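PDB 2QYB: membrane protein, putative from Geobacter sulfurreducens PCA, which is of unknown function but forms the GAF domain of a membrane protein of the sodium:solute symporter family that may have transporter and phosphatase activity. Local coordinates for residues R14-L18 with A155-V159; D36-I40 with S53-I59; A60-G64 with L101-I107; I71-I75 with Y92-P96; H112-S116 with A149-A153. All blocks are in the same frame, centred on the assembly; numbering follows the deposited sequence.

Contact 1: residues R14-L18 with A155-V159; sequences RTLDL and AVKIV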
# COMPACT_ATOMS: atom_id res chain seq x y z
N ARG A 14 2.64 -12.45 8.68
CA ARG A 14 1.58 -12.99 7.82
C ARG A 14 0.57 -11.92 7.39
O ARG A 14 0.14 -11.92 6.26
CB ARG A 14 0.88 -14.22 8.48
CG ARG A 14 1.69 -15.52 8.31
CD ARG A 14 1.27 -16.67 9.30
NE ARG A 14 -0.19 -16.89 9.47
CZ ARG A 14 -0.87 -16.66 10.60
NH1 ARG A 14 -0.28 -16.20 11.71
NH2 ARG A 14 -2.17 -16.88 10.63
N THR A 15 0.23 -11.01 8.28
CA THR A 15 -0.62 -9.89 7.92
C THR A 15 0.08 -8.95 6.91
O THR A 15 -0.53 -8.49 5.95
CB THR A 15 -1.03 -9.13 9.17
OG1 THR A 15 -1.62 -10.06 10.08
CG2 THR A 15 -2.02 -7.98 8.89
N LEU A 16 1.36 -8.70 7.10
CA LEU A 16 2.08 -7.88 6.13
C LEU A 16 2.17 -8.57 4.77
O LEU A 16 2.17 -7.91 3.75
CB LEU A 16 3.48 -7.52 6.63
CG LEU A 16 3.54 -6.53 7.82
CD1 LEU A 16 4.96 -6.50 8.45
CD2 LEU A 16 3.07 -5.12 7.39
N ASP A 17 2.23 -9.89 4.77
CA ASP A 17 2.15 -10.66 3.53
C ASP A 17 0.77 -10.61 2.90
O ASP A 17 0.62 -10.54 1.67
CB ASP A 17 2.45 -12.13 3.78
CG ASP A 17 3.88 -12.37 4.07
OD1 ASP A 17 4.71 -11.53 3.70
OD2 ASP A 17 4.19 -13.45 4.61
N LEU A 18 -0.25 -10.67 3.74
CA LEU A 18 -1.59 -10.53 3.27
C LEU A 18 -1.78 -9.22 2.52
O LEU A 18 -2.36 -9.20 1.46
CB LEU A 18 -2.58 -10.64 4.44
CG LEU A 18 -4.04 -10.30 4.12
CD1 LEU A 18 -4.64 -11.26 3.06
CD2 LEU A 18 -4.82 -10.26 5.46
N ALA A 155 -7.37 -15.76 1.49
CA ALA A 155 -6.09 -15.23 1.97
C ALA A 155 -6.23 -14.59 3.36
O ALA A 155 -5.33 -14.73 4.20
CB ALA A 155 -5.54 -14.24 0.98
N VAL A 156 -7.33 -13.89 3.61
CA VAL A 156 -7.57 -13.27 4.92
C VAL A 156 -7.70 -14.33 6.03
O VAL A 156 -7.00 -14.28 7.06
CB VAL A 156 -8.83 -12.39 4.90
CG1 VAL A 156 -9.22 -11.96 6.30
CG2 VAL A 156 -8.60 -11.17 4.00
N LYS A 157 -8.63 -15.26 5.80
CA LYS A 157 -8.83 -16.40 6.68
C LYS A 157 -7.51 -17.12 7.01
O LYS A 157 -7.29 -17.48 8.16
CB LYS A 157 -9.86 -17.37 6.08
CG LYS A 157 -11.25 -17.31 6.78
CD LYS A 157 -12.31 -18.29 6.16
CE LYS A 157 -12.16 -19.77 6.58
NZ LYS A 157 -12.63 -20.62 5.49
N ILE A 158 -6.63 -17.31 6.01
CA ILE A 158 -5.29 -17.86 6.28
C ILE A 158 -4.68 -17.16 7.50
O ILE A 158 -4.18 -17.80 8.40
CB ILE A 158 -4.31 -17.79 5.03
CG1 ILE A 158 -4.60 -18.91 4.01
CG2 ILE A 158 -2.82 -17.93 5.47
CD1 ILE A 158 -4.45 -18.48 2.53
N VAL A 159 -4.71 -15.83 7.51
CA VAL A 159 -4.29 -15.07 8.69
C VAL A 159 -5.48 -15.04 9.66
O VAL A 159 -5.33 -15.33 10.84
CB VAL A 159 -3.90 -13.62 8.33
CG1 VAL A 159 -3.24 -12.96 9.53
CG2 VAL A 159 -2.98 -13.58 7.10

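Contact 2: residues D36-I40 with S53-I59; sequences DLAVI and SYSGKGI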
# COMPACT_ATOMS: atom_id res chain seq x y z
N ASP A 36 -10.79 2.16 -12.76
CA ASP A 36 -9.89 3.23 -12.41
C ASP A 36 -9.64 3.27 -10.92
O ASP A 36 -8.70 3.92 -10.48
CB ASP A 36 -10.49 4.57 -12.84
CG ASP A 36 -10.60 4.68 -14.32
OD1 ASP A 36 -9.56 4.89 -14.96
OD2 ASP A 36 -11.72 4.53 -14.85
N LEU A 37 -10.47 2.59 -10.13
CA LEU A 37 -10.23 2.54 -8.68
C LEU A 37 -10.83 1.25 -8.16
O LEU A 37 -11.82 0.80 -8.69
CB LEU A 37 -10.84 3.76 -7.98
CG LEU A 37 -10.71 3.85 -6.44
CD1 LEU A 37 -9.27 4.01 -5.91
CD2 LEU A 37 -11.58 5.03 -5.97
N ALA A 38 -10.15 0.67 -7.16
CA ALA A 38 -10.56 -0.55 -6.50
C ALA A 38 -10.20 -0.40 -5.03
O ALA A 38 -9.12 0.05 -4.72
CB ALA A 38 -9.85 -1.81 -7.12
N VAL A 39 -11.08 -0.82 -4.15
CA VAL A 39 -10.85 -0.71 -2.72
C VAL A 39 -11.25 -2.05 -2.08
O VAL A 39 -12.24 -2.64 -2.46
CB VAL A 39 -11.66 0.51 -2.06
CG1 VAL A 39 -11.26 0.74 -0.64
CG2 VAL A 39 -11.47 1.81 -2.84
N ILE A 40 -10.43 -2.55 -1.16
CA ILE A 40 -10.83 -3.64 -0.24
C ILE A 40 -11.06 -3.01 1.17
O ILE A 40 -10.21 -2.29 1.67
CB ILE A 40 -9.76 -4.74 -0.15
CG1 ILE A 40 -9.69 -5.53 -1.46
CG2 ILE A 40 -10.03 -5.69 1.03
CD1 ILE A 40 -8.34 -6.20 -1.68
N SER A 53 -6.84 -1.79 1.60
CA SER A 53 -6.08 -1.89 0.39
C SER A 53 -6.81 -1.16 -0.69
O SER A 53 -8.00 -1.10 -0.68
CB SER A 53 -5.90 -3.36 -0.00
OG SER A 53 -5.19 -3.48 -1.22
N TYR A 54 -6.09 -0.61 -1.64
CA TYR A 54 -6.72 0.13 -2.75
C TYR A 54 -5.71 0.34 -3.88
O TYR A 54 -4.52 0.33 -3.64
CB TYR A 54 -7.25 1.48 -2.25
CG TYR A 54 -6.17 2.45 -1.99
CD1 TYR A 54 -5.70 2.69 -0.70
CD2 TYR A 54 -5.59 3.13 -3.05
CE1 TYR A 54 -4.65 3.60 -0.49
CE2 TYR A 54 -4.57 4.01 -2.87
CZ TYR A 54 -4.10 4.25 -1.60
OH TYR A 54 -3.09 5.16 -1.52
N SER A 55 -6.19 0.49 -5.09
CA SER A 55 -5.32 0.76 -6.24
C SER A 55 -6.02 1.80 -7.12
O SER A 55 -7.21 1.88 -7.09
CB SER A 55 -4.99 -0.53 -7.02
OG SER A 55 -4.08 -0.29 -8.11
N GLY A 56 -5.27 2.59 -7.87
CA GLY A 56 -5.84 3.69 -8.63
C GLY A 56 -5.94 4.96 -7.79
O GLY A 56 -5.59 4.99 -6.60
N LYS A 57 -6.46 6.01 -8.40
CA LYS A 57 -6.58 7.30 -7.74
C LYS A 57 -8.04 7.61 -7.42
O LYS A 57 -8.91 7.11 -8.08
CB LYS A 57 -5.93 8.41 -8.59
CG LYS A 57 -6.04 8.25 -10.12
CD LYS A 57 -5.36 9.40 -10.88
CE LYS A 57 -6.14 9.80 -12.14
NZ LYS A 57 -5.23 10.26 -13.24
N GLY A 58 -8.27 8.40 -6.38
CA GLY A 58 -9.61 8.68 -5.83
C GLY A 58 -9.82 8.29 -4.37
O GLY A 58 -10.87 8.59 -3.80
N ILE A 59 -8.86 7.61 -3.74
CA ILE A 59 -9.04 7.22 -2.33
C ILE A 59 -9.20 8.42 -1.35
O ILE A 59 -9.78 8.27 -0.26
CB ILE A 59 -7.88 6.32 -1.81
CG1 ILE A 59 -8.42 5.25 -0.81
CG2 ILE A 59 -6.69 7.19 -1.20
CD1 ILE A 59 -9.39 4.25 -1.41

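Contact 3: residues A60-G64 with L101-I107; sequences AGIAG and LMQKEGI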
# COMPACT_ATOMS: atom_id res chain seq x y z
N ALA A 60 -8.69 9.59 -1.74
CA ALA A 60 -8.78 10.78 -0.91
C ALA A 60 -10.14 11.51 -1.08
O ALA A 60 -10.37 12.54 -0.43
CB ALA A 60 -7.59 11.73 -1.22
N GLY A 61 -11.01 10.96 -1.94
CA GLY A 61 -12.38 11.49 -2.14
C GLY A 61 -13.52 10.53 -1.77
O GLY A 61 -13.43 9.78 -0.78
N ILE A 62 -14.58 10.57 -2.60
CA ILE A 62 -15.92 10.04 -2.27
C ILE A 62 -15.95 8.54 -2.01
O ILE A 62 -16.69 8.06 -1.13
CB ILE A 62 -16.97 10.36 -3.41
CG1 ILE A 62 -18.39 10.46 -2.85
CG2 ILE A 62 -16.92 9.31 -4.53
CD1 ILE A 62 -18.63 11.77 -2.17
N ALA A 63 -15.15 7.81 -2.78
CA ALA A 63 -15.11 6.37 -2.75
C ALA A 63 -14.11 5.83 -1.70
O ALA A 63 -13.88 4.62 -1.64
CB ALA A 63 -14.77 5.84 -4.15
N GLY A 64 -13.58 6.70 -0.83
CA GLY A 64 -12.40 6.32 -0.02
C GLY A 64 -12.43 6.16 1.52
O GLY A 64 -11.33 5.89 2.14
N LEU A 101 -22.62 13.64 -6.59
CA LEU A 101 -21.26 13.65 -5.99
C LEU A 101 -20.30 12.76 -6.77
O LEU A 101 -19.16 13.11 -6.99
CB LEU A 101 -21.30 13.20 -4.55
CG LEU A 101 -21.27 14.20 -3.39
CD1 LEU A 101 -21.68 15.66 -3.74
CD2 LEU A 101 -22.11 13.63 -2.23
N MSE A 102 -20.80 11.62 -7.21
CA MSE A 102 -20.02 10.65 -7.92
C MSE A 102 -19.68 11.08 -9.35
O MSE A 102 -18.52 10.90 -9.76
CB MSE A 102 -20.73 9.31 -7.94
CG MSE A 102 -20.87 8.69 -6.53
SE MSE A 102 -21.48 6.85 -6.62
CE MSE A 102 -20.29 6.29 -8.04
N GLN A 103 -20.66 11.61 -10.08
CA GLN A 103 -20.42 12.13 -11.44
C GLN A 103 -19.41 13.31 -11.42
O GLN A 103 -18.62 13.51 -12.33
CB GLN A 103 -21.73 12.58 -12.11
CG GLN A 103 -22.81 11.52 -12.30
CD GLN A 103 -23.98 12.01 -13.18
OE1 GLN A 103 -24.59 13.07 -12.93
NE2 GLN A 103 -24.29 11.23 -14.21
N LYS A 104 -19.45 14.09 -10.35
CA LYS A 104 -18.51 15.17 -10.16
C LYS A 104 -17.08 14.60 -10.03
O LYS A 104 -16.12 15.24 -10.44
CB LYS A 104 -18.98 16.00 -8.93
CG LYS A 104 -18.06 17.14 -8.44
CD LYS A 104 -17.78 18.26 -9.48
CE LYS A 104 -16.53 19.04 -9.05
NZ LYS A 104 -16.32 20.34 -9.75
N GLU A 105 -16.93 13.40 -9.49
CA GLU A 105 -15.66 12.69 -9.49
C GLU A 105 -15.38 12.00 -10.84
O GLU A 105 -14.30 11.45 -11.02
CB GLU A 105 -15.64 11.58 -8.41
CG GLU A 105 -15.82 12.03 -6.98
CD GLU A 105 -14.54 11.93 -6.15
OE1 GLU A 105 -13.42 12.08 -6.70
OE2 GLU A 105 -14.66 11.72 -4.93
N GLY A 106 -16.36 11.97 -11.75
CA GLY A 106 -16.16 11.33 -13.06
C GLY A 106 -16.52 9.85 -13.14
O GLY A 106 -16.31 9.20 -14.16
N ILE A 107 -17.10 9.31 -12.07
CA ILE A 107 -17.51 7.89 -12.01
C ILE A 107 -18.71 7.54 -12.91
O ILE A 107 -19.80 8.08 -12.74
CB ILE A 107 -17.85 7.46 -10.55
CG1 ILE A 107 -16.61 7.66 -9.64
CG2 ILE A 107 -18.39 5.99 -10.54
CD1 ILE A 107 -16.92 7.81 -8.08

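Contact 4: residues I71-I75 with Y92-P96; sequences IETYI and YMTKP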
# COMPACT_ATOMS: atom_id res chain seq x y z
N ILE A 71 -28.00 -0.13 5.65
CA ILE A 71 -28.83 -0.48 4.50
C ILE A 71 -29.06 0.74 3.56
O ILE A 71 -29.25 0.56 2.36
CB ILE A 71 -30.13 -1.28 4.95
CG1 ILE A 71 -30.88 -1.81 3.71
CG2 ILE A 71 -31.04 -0.44 5.86
CD1 ILE A 71 -31.51 -3.18 3.91
N GLU A 72 -28.94 1.97 4.08
CA GLU A 72 -29.08 3.19 3.26
C GLU A 72 -27.94 3.50 2.26
O GLU A 72 -28.05 4.44 1.46
CB GLU A 72 -29.31 4.44 4.16
CG GLU A 72 -30.65 4.46 4.92
CD GLU A 72 -30.60 3.72 6.27
OE1 GLU A 72 -29.49 3.30 6.74
OE2 GLU A 72 -31.69 3.55 6.86
N THR A 73 -26.85 2.75 2.31
CA THR A 73 -25.79 2.87 1.33
C THR A 73 -25.74 1.59 0.48
O THR A 73 -26.13 0.54 0.96
CB THR A 73 -24.41 3.08 2.03
OG1 THR A 73 -24.14 1.96 2.88
CG2 THR A 73 -24.41 4.41 2.89
N TYR A 74 -25.23 1.68 -0.76
CA TYR A 74 -25.07 0.49 -1.62
C TYR A 74 -24.07 -0.50 -1.02
O TYR A 74 -24.27 -1.69 -1.09
CB TYR A 74 -24.55 0.85 -3.01
CG TYR A 74 -25.46 1.68 -3.87
CD1 TYR A 74 -26.51 1.12 -4.58
CD2 TYR A 74 -25.22 3.04 -4.04
CE1 TYR A 74 -27.34 1.89 -5.40
CE2 TYR A 74 -26.04 3.81 -4.85
CZ TYR A 74 -27.10 3.23 -5.53
OH TYR A 74 -27.91 4.01 -6.35
N ILE A 75 -22.99 0.02 -0.46
CA ILE A 75 -21.95 -0.78 0.16
C ILE A 75 -22.41 -1.48 1.47
O ILE A 75 -22.09 -2.63 1.72
CB ILE A 75 -20.70 0.09 0.43
CG1 ILE A 75 -19.51 -0.80 0.82
CG2 ILE A 75 -21.00 1.19 1.50
CD1 ILE A 75 -18.21 -0.08 0.75
N TYR A 92 -28.24 7.11 -14.17
CA TYR A 92 -29.57 6.54 -13.91
C TYR A 92 -29.78 6.05 -12.50
O TYR A 92 -30.75 5.37 -12.21
CB TYR A 92 -29.86 5.40 -14.92
CG TYR A 92 -29.79 5.85 -16.36
CD1 TYR A 92 -30.37 7.06 -16.76
CD2 TYR A 92 -29.18 5.05 -17.33
CE1 TYR A 92 -30.30 7.49 -18.08
CE2 TYR A 92 -29.12 5.45 -18.64
CZ TYR A 92 -29.67 6.68 -19.01
OH TYR A 92 -29.61 7.09 -20.30
N MSE A 93 -28.90 6.42 -11.60
CA MSE A 93 -29.10 6.19 -10.17
C MSE A 93 -30.27 6.97 -9.63
O MSE A 93 -30.56 8.08 -10.09
CB MSE A 93 -27.88 6.66 -9.40
CG MSE A 93 -26.62 5.86 -9.66
SE MSE A 93 -25.15 6.76 -8.80
CE MSE A 93 -25.46 6.08 -7.02
N THR A 94 -30.90 6.42 -8.61
CA THR A 94 -32.04 7.05 -7.96
C THR A 94 -31.69 7.87 -6.67
O THR A 94 -32.58 8.44 -6.06
CB THR A 94 -33.11 5.97 -7.62
OG1 THR A 94 -32.58 5.07 -6.64
CG2 THR A 94 -33.49 5.15 -8.86
N LYS A 95 -30.42 7.91 -6.27
CA LYS A 95 -30.01 8.73 -5.14
C LYS A 95 -29.43 10.02 -5.72
O LYS A 95 -28.32 10.04 -6.26
CB LYS A 95 -28.96 8.01 -4.32
CG LYS A 95 -29.49 6.99 -3.36
CD LYS A 95 -28.39 6.06 -2.89
CE LYS A 95 -28.98 4.81 -2.20
NZ LYS A 95 -29.78 5.17 -0.98
N PRO A 96 -30.20 11.11 -5.63
CA PRO A 96 -29.79 12.25 -6.45
C PRO A 96 -28.53 12.99 -6.00
O PRO A 96 -27.74 13.39 -6.84
CB PRO A 96 -31.03 13.15 -6.47
CG PRO A 96 -31.93 12.67 -5.34
CD PRO A 96 -31.46 11.33 -4.90

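Contact 5: residues H112-S116 with A149-A153; sequences HIPIS and AGQLA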
# COMPACT_ATOMS: atom_id res chain seq x y z
N HIS A 112 -20.07 -3.23 -5.80
CA HIS A 112 -19.65 -3.68 -4.48
C HIS A 112 -19.89 -5.18 -4.33
O HIS A 112 -21.00 -5.64 -4.51
CB HIS A 112 -20.36 -2.89 -3.37
CG HIS A 112 -20.04 -1.43 -3.38
ND1 HIS A 112 -20.93 -0.47 -3.83
CD2 HIS A 112 -18.93 -0.77 -3.01
CE1 HIS A 112 -20.38 0.73 -3.72
NE2 HIS A 112 -19.17 0.57 -3.22
N ILE A 113 -18.84 -5.92 -3.97
CA ILE A 113 -18.83 -7.37 -3.98
C ILE A 113 -18.42 -7.85 -2.62
O ILE A 113 -17.32 -7.54 -2.16
CB ILE A 113 -17.83 -7.93 -5.02
CG1 ILE A 113 -18.15 -7.37 -6.43
CG2 ILE A 113 -17.81 -9.49 -4.99
CD1 ILE A 113 -17.07 -6.38 -6.86
N PRO A 114 -19.29 -8.65 -1.97
CA PRO A 114 -18.94 -9.16 -0.65
C PRO A 114 -17.72 -10.06 -0.69
O PRO A 114 -17.47 -10.77 -1.70
CB PRO A 114 -20.19 -9.94 -0.23
CG PRO A 114 -21.28 -9.43 -1.06
CD PRO A 114 -20.60 -9.14 -2.40
N ILE A 115 -16.94 -10.00 0.39
CA ILE A 115 -15.75 -10.84 0.52
C ILE A 115 -16.09 -11.86 1.62
O ILE A 115 -16.23 -11.51 2.80
CB ILE A 115 -14.50 -10.03 0.83
CG1 ILE A 115 -14.12 -9.11 -0.32
CG2 ILE A 115 -13.31 -10.97 1.17
CD1 ILE A 115 -12.94 -8.17 0.07
N SER A 116 -16.30 -13.10 1.20
CA SER A 116 -16.70 -14.15 2.10
C SER A 116 -16.20 -15.47 1.59
O SER A 116 -16.08 -15.72 0.39
CB SER A 116 -18.22 -14.23 2.21
OG SER A 116 -18.79 -14.30 0.91
N ALA A 149 -12.84 -12.13 -5.34
CA ALA A 149 -13.30 -11.84 -3.96
C ALA A 149 -13.14 -13.08 -3.07
O ALA A 149 -12.77 -12.98 -1.87
CB ALA A 149 -14.78 -11.30 -3.95
N GLY A 150 -13.40 -14.25 -3.68
CA GLY A 150 -13.23 -15.52 -3.00
C GLY A 150 -11.78 -15.84 -2.66
O GLY A 150 -11.49 -16.43 -1.60
N GLN A 151 -10.88 -15.46 -3.56
CA GLN A 151 -9.43 -15.69 -3.37
C GLN A 151 -8.86 -14.73 -2.31
O GLN A 151 -7.96 -15.11 -1.54
CB GLN A 151 -8.67 -15.59 -4.69
CG GLN A 151 -9.05 -16.70 -5.72
CD GLN A 151 -7.92 -17.05 -6.70
OE1 GLN A 151 -8.08 -17.91 -7.61
NE2 GLN A 151 -6.77 -16.40 -6.51
N LEU A 152 -9.43 -13.51 -2.25
CA LEU A 152 -9.15 -12.59 -1.14
C LEU A 152 -9.68 -13.14 0.18
O LEU A 152 -8.98 -13.15 1.18
CB LEU A 152 -9.74 -11.19 -1.42
CG LEU A 152 -9.05 -10.36 -2.53
CD1 LEU A 152 -10.03 -9.31 -3.06
CD2 LEU A 152 -7.75 -9.74 -2.02
N ALA A 153 -10.93 -13.59 0.18
CA ALA A 153 -11.51 -14.17 1.40
C ALA A 153 -10.62 -15.31 1.95
O ALA A 153 -10.37 -15.44 3.18
CB ALA A 153 -12.92 -14.68 1.13

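Contact 1: residues R14-L18 with A155-V159
Leu-18 and Arg-14 of helix 10-32 meet Ala-155 and Val-159 of the chain's last modelled turn, so the two terminal helices of the GAF domain lie side by side and run in opposite directions, Arg-14 beside Val-159 and Leu-18 beside Ala-155. Leu-18 carries much of the apolar packing. Its CG is swung opposite the backbone N (chi1 171°), which sends the fork across to helix 139-158: CD1 lies 3.7 Å from Ala-155 CB and also meets CG2 of Val-156. Alanine suits this place because one methyl lets the leucine settle close to the helix backbone. Val-159 fills the neighbouring position with both branches. CG2 sits 4.0 Å from Leu-18 CB and touches the carbonyl of Arg-14, while CG1 comes within 3.4 Å of Thr-15 OG1, the two side chains set roughly perpendicular. That hydroxyl is hydrogen-bonded to Ile-11 O in the preceding turn, and its meeting with the methyl is simple van der Waals packing. Met-12 of the second subunit packs on Thr-15, Leu-18 and Val-159, and Asp-17 makes a salt bridge to Arg-52 of that subunit, so this helix pair is part of the dimer interface. Polar contact between the helices rests on Arg-14, whose long chain bends at chi3 to bring its guanidinium beside the C-terminal turn. Val-159 CG1 lies over one face of that group, near the rim. At its edge, Arg-14 NH2 donates to Ile-158 O at 3.1 Å, in the plane of both groups and on a carbonyl lone pair.

Contact 2: residues D36-I40 with S53-I59
Leu-37 turns CG away from its own amide nitrogen (chi1 179°), and chi2 near 66° spreads its two methyls over the chain at 55-58: CD1 lies against the carbonyl oxygens of Ser-55 and Lys-57, CD2 4.0 Å from Gly-58 C. Without those methyls, as with an alanine here, the loop at Lys-57 and Gly-58 would probably face a gap and lose its support. Val-39, with CG2 beside the backbone N, brings this methyl to 3.5 Å from Ile-59 CD1; beta-branched residues suit such strand positions. Ile-59 also sets CG1 over one face of the Tyr-54 ring. The backbones form the antiparallel hairpin of strands 37-43 and 49-56, at the edge of the GAF sheet within this chain. Ala-38 and Ser-55 are a hydrogen-bonded pair, Ser-55 N to Ala-38 O at 3.0 Å and Ala-38 N to Ser-55 O at 3.2 Å; Ile-40 N gives a further bond to Ser-53 O. Small side chains suit Ala-38, Ser-53 and Ser-55, which lie under helix 10-32, where Asp-23 and Asn-27 bond the two serine hydroxyls. On the other flank, Asp-36 and Leu-37 both face Phe-129, a classic beta bulge. Gly-56 has to be bare: a CB would run into Asp-36 O.

Contact 3: residues A60-G64 with L101-I107
Gly-61 to Gly-64 form a type I beta turn, closed by Gly-64 N to Gly-61 O, that holds the amide and side chain of Ile-62 against the C-terminal end of helix 96-104. The polar link is a single bond: Ile-62 N donates to Glu-105 OE2 at 2.6 Å, nearly straight at 165°, and meets the oxygen almost along its C-O axis. A bend at chi2 (-108°) turns the carboxylate back toward the turn. The same oxygen is pressed against Ile-62 CB at 3.1 Å, a tight fit, and a side chain at Gly-61 would collide with it, so glycine fits there. The rest is apolar. Ile-62 CG1 extends trans to the amide N, which carries CD1 out to Leu-101; it touches CB, CG and CD2, with CG 3.8 Å away. The other branch, CG2, sits between the backbone N and carbonyl carbon and points to the inner side, 3.9 Å from Ile-107 CD1 and close to CG of the selenomethionine Met-102. Behind this, Thr-90 bonds Ile-107 O and Arg-41 bonds Ala-63 O, tying both segments to their surroundings. Gly-106, at positive phi (90°), ends the helix in a Schellman motif: Ile-107 N returns to Met-102 O and Gly-106 N to Gln-103 O. The loop after strand 49-56 is thus docked on the Schellman-capped C-terminal end of helix 96-104, which leads into strand 109-115 of the GAF domain.

Contact 4: residues I71-I75 with Y92-P96
Tyr-74 and Lys-95 lie alongside each other, pointing opposite ways, each close to the start of a helix of the GAF domain: Thr-73 is the N-cap of helix 74-81, its OG1 bonding Gly-76 N, and Lys-95 holds the N-cap position of helix 96-104. The lysine lays its hydrocarbon chain against the tyrosine. CE lies 4.0 Å above one face of the ring, toward the rim, and CD is 3.8 Å from Tyr-74 CE2. A long, flexible chain suits this place because it can pass the ring and still reach a polar atom beyond it; the ammonium is too distant for more than a weak cation-pi attraction. Selenomethionine Met-93 comes to the same ring obliquely with its CE, though the modelled approach is too close to be reliable. Phe-110 meets the tyrosine edge-to-face, and Val-87 and His-112 also touch it, which seats the tyrosine against strands 85-87 and 109-115. Cutting the lysine back to an alanine here would remove the group over the ring, and the carbonyl of Glu-72 would probably lose its charged partner. A bend at chi4 (-62°) turns the amine to that carbonyl: Lys-95 NZ donates a hydrogen bond to Glu-72 O at 3.1 Å, from 38° above the carbonyl plane.

Contact 5: residues H112-S116 with A149-A153
Ile-113 and Ile-115 of strand 109-115 press on Ala-149 and Ala-153 of helix 139-158, a helix lying on the face of the GAF domain's central antiparallel sheet. The short segments cross at -34°, with axes 7.9 Å apart, close for a helix on a sheet. No hydrogen bond joins them; the contact is apolar and turns on two alanines one helical turn apart. Ala-149 CB rests against both Ile-113 CG2 (3.7 Å) and Pro-114 O (3.5 Å). One turn on, Ile-115 CG2 reaches 3.7 Å from Ala-153 CB and equally close to Ala-153 N. In both isoleucines CG2 is anti to the backbone N (chi1 near -60°), a rotamer that directs this methyl to the helix as the nearest branch. Methyl-sized residues suit the helix side, because they allow the close approach, and the beta-branched isoleucines suit the strand. In the next shell, Leu-152 CB lies near Ile-115 CG2, and both side chains pack on Ile-40 of strand 37-43. Leu-126 of strand 124-130 stands beside Ile-113 and Ile-115, while backbone bonds from Ile-113 to Leu-126 and from Ile-115 to Gly-124 fix the strand's register against strand 124-130; Ile-115 also bonds Phe-123 through the backbone. Phe-123 packs on Ala-153 as well. His-112 instead turns to the other side, among Tyr-74, Ile-75 and Ala-78 of helix 74-81. Further along, Ala-153 CB touches the backbone of Ser-116, 3.4 Å from Ser-116 C.

In the fold
From the N terminus, helix 10-32 opens the widest loop, which contact 1 closes only at the last modelled residues; the other four contacts lie within it. Contact 2 closes first, as the hairpin next to that helix in the chain. Contact 3 then ties the loop after the hairpin to helix 96-104, enclosing contact 4, which joins the start of helix 74-81 to the segment before helix 96-104. Contact 5 follows in series and sets helix 139-158 on the sheet. No loops cross. Neighbours touch: contact 2 meets contact 3 at Ala-63, contact 3 meets contact 4 through Met-102 and Met-93, and contact 5 reaches contact 2 through Ile-40 and contact 4 through His-112.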